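Local coordinates for protein glutathione-independent glyoxalase DJ-1 (Schizosaccharomyces pombe, PDB 4QYT) that converts methylglyoxal to D-lactate in a single step without glutathione and helps protect fission yeast against reactive oxygen species, at residues Trp24-Arg29 against Asn185-Ser190. Residues are numbered along the deposited sequence; the frame is centred on the assembly and turned at random.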
ATOM      1  N   TRP A  24       4.359  -0.874  -6.765  1.00  7.34           N
ATOM      2  CA  TRP A  24       4.155   0.366  -7.537  1.00  7.44           C
ATOM      3  C   TRP A  24       5.061   1.481  -7.018  1.00  7.47           C
ATOM      4  O   TRP A  24       5.830   2.104  -7.756  1.00  8.24           O
ATOM      5  CB  TRP A  24       2.690   0.811  -7.442  1.00  7.52           C
ATOM      6  CG  TRP A  24       2.400   2.044  -8.226  1.00  7.47           C
ATOM      7  CD1 TRP A  24       2.428   3.311  -7.734  1.00  9.46           C
ATOM      8  CD2 TRP A  24       2.149   2.153  -9.615  1.00  8.37           C
ATOM      9  NE1 TRP A  24       2.206   4.202  -8.726  1.00 10.49           N
ATOM     10  CE2 TRP A  24       2.005   3.529  -9.893  1.00 10.08           C
ATOM     11  CE3 TRP A  24       1.998   1.234 -10.659  1.00  9.66           C
ATOM     12  CZ2 TRP A  24       1.714   4.004 -11.169  1.00 12.80           C
ATOM     13  CZ3 TRP A  24       1.728   1.731 -11.928  1.00 11.99           C
ATOM     14  CH2 TRP A  24       1.580   3.089 -12.148  1.00 13.65           C
ATOM     15  N   GLY A  25       4.979   1.734  -5.716  1.00  7.32           N
ATOM     16  CA  GLY A  25       5.717   2.825  -5.127  1.00  8.19           C
ATOM     17  C   GLY A  25       7.215   2.604  -5.124  1.00  8.18           C
ATOM     18  O   GLY A  25       7.989   3.566  -5.216  1.00  9.24           O
ATOM     19  N   ILE A  26       7.622   1.358  -4.996  1.00  8.35           N
ATOM     20  CA  ILE A  26       9.069   1.024  -4.995  1.00  8.38           C
ATOM     21  C   ILE A  26       9.668   1.251  -6.374  1.00  8.52           C
ATOM     22  O   ILE A  26      10.716   1.890  -6.500  1.00  9.59           O
ATOM     23  CB  ILE A  26       9.268  -0.397  -4.448  1.00  8.68           C
ATOM     24  CG1 ILE A  26       8.974  -0.415  -2.940  1.00  9.33           C
ATOM     25  CG2 ILE A  26      10.684  -0.918  -4.715  1.00  9.75           C
ATOM     26  CD1 ILE A  26       8.785  -1.800  -2.357  1.00 10.99           C
ATOM     27  N   PHE A  27       9.016   0.747  -7.427  1.00  8.33           N
ATOM     28  CA  PHE A  27       9.546   0.969  -8.778  1.00  8.48           C
ATOM     29  C   PHE A  27       9.474   2.427  -9.188  1.00  8.86           C
ATOM     30  O   PHE A  27      10.414   2.913  -9.843  1.00  9.93           O
ATOM     31  CB  PHE A  27       8.879   0.035  -9.788  1.00  8.38           C
ATOM     32  CG  PHE A  27       9.425  -1.351  -9.762  1.00  8.28           C
ATOM     33  CD1 PHE A  27      10.668  -1.596 -10.323  1.00  9.46           C
ATOM     34  CD2 PHE A  27       8.785  -2.399  -9.163  1.00 10.89           C
ATOM     35  CE1 PHE A  27      11.248  -2.847 -10.262  1.00  9.76           C
ATOM     36  CE2 PHE A  27       9.372  -3.660  -9.118  1.00 11.72           C
ATOM     37  CZ  PHE A  27      10.649  -3.871  -9.645  1.00 10.19           C
ATOM     38  N   LYS A  28       8.429   3.154  -8.787  1.00  8.84           N
ATOM     39  CA  LYS A  28       8.389   4.586  -9.075  1.00  9.38           C
ATOM     40  C   LYS A  28       9.567   5.305  -8.396  1.00 10.47           C
ATOM     41  O   LYS A  28      10.250   6.151  -9.000  1.00 12.36           O
ATOM     42  CB  LYS A  28       7.049   5.195  -8.626  1.00  9.74           C
ATOM     43  CG  LYS A  28       5.935   4.893  -9.595  1.00  9.65           C
ATOM     44  CD  LYS A  28       5.858   5.984 -10.643  1.00 12.65           C
ATOM     45  CE  LYS A  28       4.785   5.740 -11.662  1.00 12.36           C
ATOM     46  NZ  LYS A  28       4.683   6.874 -12.637  1.00 14.53           N
ATOM     47  N   ARG A  29       9.859   4.965  -7.140  1.00 10.23           N
ATOM     48  CA  ARG A  29      11.000   5.588  -6.473  1.00 11.31           C
ATOM     49  C   ARG A  29      12.308   5.283  -7.184  1.00 11.97           C
ATOM     50  O   ARG A  29      13.251   6.085  -7.152  1.00 14.77           O
ATOM     51  CB  ARG A  29      11.070   5.127  -5.031  1.00 10.69           C
ATOM     52  CG  ARG A  29      10.033   5.815  -4.130  1.00 10.85           C
ATOM     53  CD  ARG A  29       9.922   5.102  -2.807  1.00 11.49           C
ATOM     54  NE  ARG A  29       9.071   5.775  -1.833  1.00 10.87           N
ATOM     55  CZ  ARG A  29       7.754   5.798  -1.893  1.00 10.14           C
ATOM     56  NH1 ARG A  29       7.095   5.108  -2.819  1.00 10.17           N
ATOM     57  NH2 ARG A  29       7.069   6.418  -0.941  1.00 11.00           N
ATOM     58  N   ASN A 185      20.191   0.318  -2.783  1.00 16.94           N
ATOM     59  CA  ASN A 185      20.442   0.760  -1.416  1.00 16.24           C
ATOM     60  C   ASN A 185      19.808   2.124  -1.143  1.00 17.81           C
ATOM     61  O   ASN A 185      19.295   2.392  -0.049  1.00 18.80           O
ATOM     62  CB  ASN A 185      21.946   0.818  -1.125  1.00 18.97           C
ATOM     63  CG  ASN A 185      22.563  -0.553  -0.930  1.00 22.22           C
ATOM     64  OD1 ASN A 185      21.878  -1.561  -0.719  1.00 23.09           O
ATOM     65  ND2 ASN A 185      23.890  -0.594  -0.989  1.00 26.66           N
ATOM     66  N   ALA A 186      19.863   3.004  -2.128  1.00 18.50           N
ATOM     67  CA  ALA A 186      19.314   4.338  -1.983  1.00 20.10           C
ATOM     68  C   ALA A 186      17.791   4.195  -1.827  1.00 17.69           C
ATOM     69  O   ALA A 186      17.169   4.880  -0.987  1.00 18.73           O
ATOM     70  CB  ALA A 186      19.616   5.176  -3.195  1.00 22.43           C
ATOM     71  N   VAL A 187      17.128   3.438  -2.710  1.00 15.43           N
ATOM     72  CA  VAL A 187      15.662   3.279  -2.587  1.00 14.24           C
ATOM     73  C   VAL A 187      15.345   2.685  -1.232  1.00 13.43           C
ATOM     74  O   VAL A 187      14.431   3.165  -0.529  1.00 14.98           O
ATOM     75  CB  VAL A 187      15.092   2.441  -3.734  1.00 14.50           C
ATOM     76  CG1 VAL A 187      13.643   2.117  -3.478  1.00 14.24           C
ATOM     77  CG2 VAL A 187      15.256   3.197  -5.053  1.00 15.67           C
ATOM     78  N   TYR A 188      16.034   1.606  -0.882  1.00 14.24           N
ATOM     79  CA  TYR A 188      15.798   0.946   0.385  1.00 14.60           C
ATOM     80  C   TYR A 188      15.843   1.931   1.539  1.00 15.45           C
ATOM     81  O   TYR A 188      14.970   1.954   2.427  1.00 15.11           O
ATOM     82  CB  TYR A 188      16.805  -0.206   0.600  1.00 14.68           C
ATOM     83  CG  TYR A 188      16.584  -1.020   1.857  1.00 15.19           C
ATOM     84  CD1 TYR A 188      17.073  -0.602   3.086  1.00 18.31           C
ATOM     85  CD2 TYR A 188      15.892  -2.238   1.803  1.00 15.56           C
ATOM     86  CE1 TYR A 188      16.800  -1.320   4.240  1.00 18.68           C
ATOM     87  CE2 TYR A 188      15.688  -2.996   2.941  1.00 17.11           C
ATOM     88  CZ  TYR A 188      16.150  -2.535   4.154  1.00 18.94           C
ATOM     89  OH  TYR A 188      15.943  -3.272   5.302  1.00 21.94           O
ATOM     90  N   LYS A 189      16.919   2.701   1.607  1.00 15.98           N
ATOM     91  CA  LYS A 189      17.094   3.663   2.692  1.00 17.94           C
ATOM     92  C   LYS A 189      15.940   4.646   2.802  1.00 15.81           C
ATOM     93  O   LYS A 189      15.524   5.006   3.896  1.00 18.73           O
ATOM     94  CB  LYS A 189      18.426   4.406   2.515  1.00 20.11           C
ATOM     95  CG  LYS A 189      18.753   5.403   3.607  1.00 22.88           C
ATOM     96  CD  LYS A 189      20.037   6.174   3.350  1.00 26.33           C
ATOM     97  CE  LYS A 189      20.487   7.023   4.531  1.00 39.36           C
ATOM     98  NZ  LYS A 189      21.549   7.962   4.077  1.00 57.73           N
ATOM     99  N   SER A 190      15.409   5.064   1.670  1.00 16.06           N
ATOM    100  CA  SER A 190      14.322   6.035   1.627  1.00 16.78           C
ATOM    101  C   SER A 190      13.006   5.510   2.205  1.00 15.00           C
ATOM    102  O   SER A 190      12.122   6.310   2.499  1.00 16.78           O
ATOM    103  CB  SER A 190      14.077   6.540   0.202  1.00 17.36           C
ATOM    104  OG  SER A 190      13.340   5.609  -0.577  1.00 16.24           O
TER
HETATM  105  O   HOH W   1      10.354   7.205   0.245  1.00 24.91           O
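Val187 meets Arg29 with both of its methyl groups, CG2 lying 4.1 Å from the carbonyl O of Arg29 and CG1 lying 4.3 Å from Arg29 CB and 4.4 Å from Ile26 CG2. The valine torsion explains this division of labour: CG1 stands anti to the backbone N (chi1 171°), leaving CG2 anti to the carbonyl carbon. Leu175 of helix 167-178 touches both Ile26 and Val187, so a third helix shares the patch joining helix 181-190 to helix 17-29 of this DJ-1/PfpI family protein. The helix segments run 129° apart, their axes 10.2 Å from each other at closest approach. Beside this patch the arginine chain extends from CG to NE, bringing CD within 4.1 Å of Ser190 OG, a hydroxyl turned back to donate to Val187 O. The guanidinium is bound on several sides: NH1 donates to Gly25 O (3.0 Å) from above the carbonyl plane, opposite the face used by Arg29 N, and NH2 pairs with Asp16 of the second subunit. A water in the guanidinium plane accepts from NE at 2.8 Å and donates to Ser190 O, itself an acceptor for His133 of the second subunit, a probable active-site residue. A leucine in place of Arg29 would probably lose this water link and leave Asp16 across the interface without its cationic mate. Arg29 NH2 and Ser190 O thus couple this helix junction to the dimer interface.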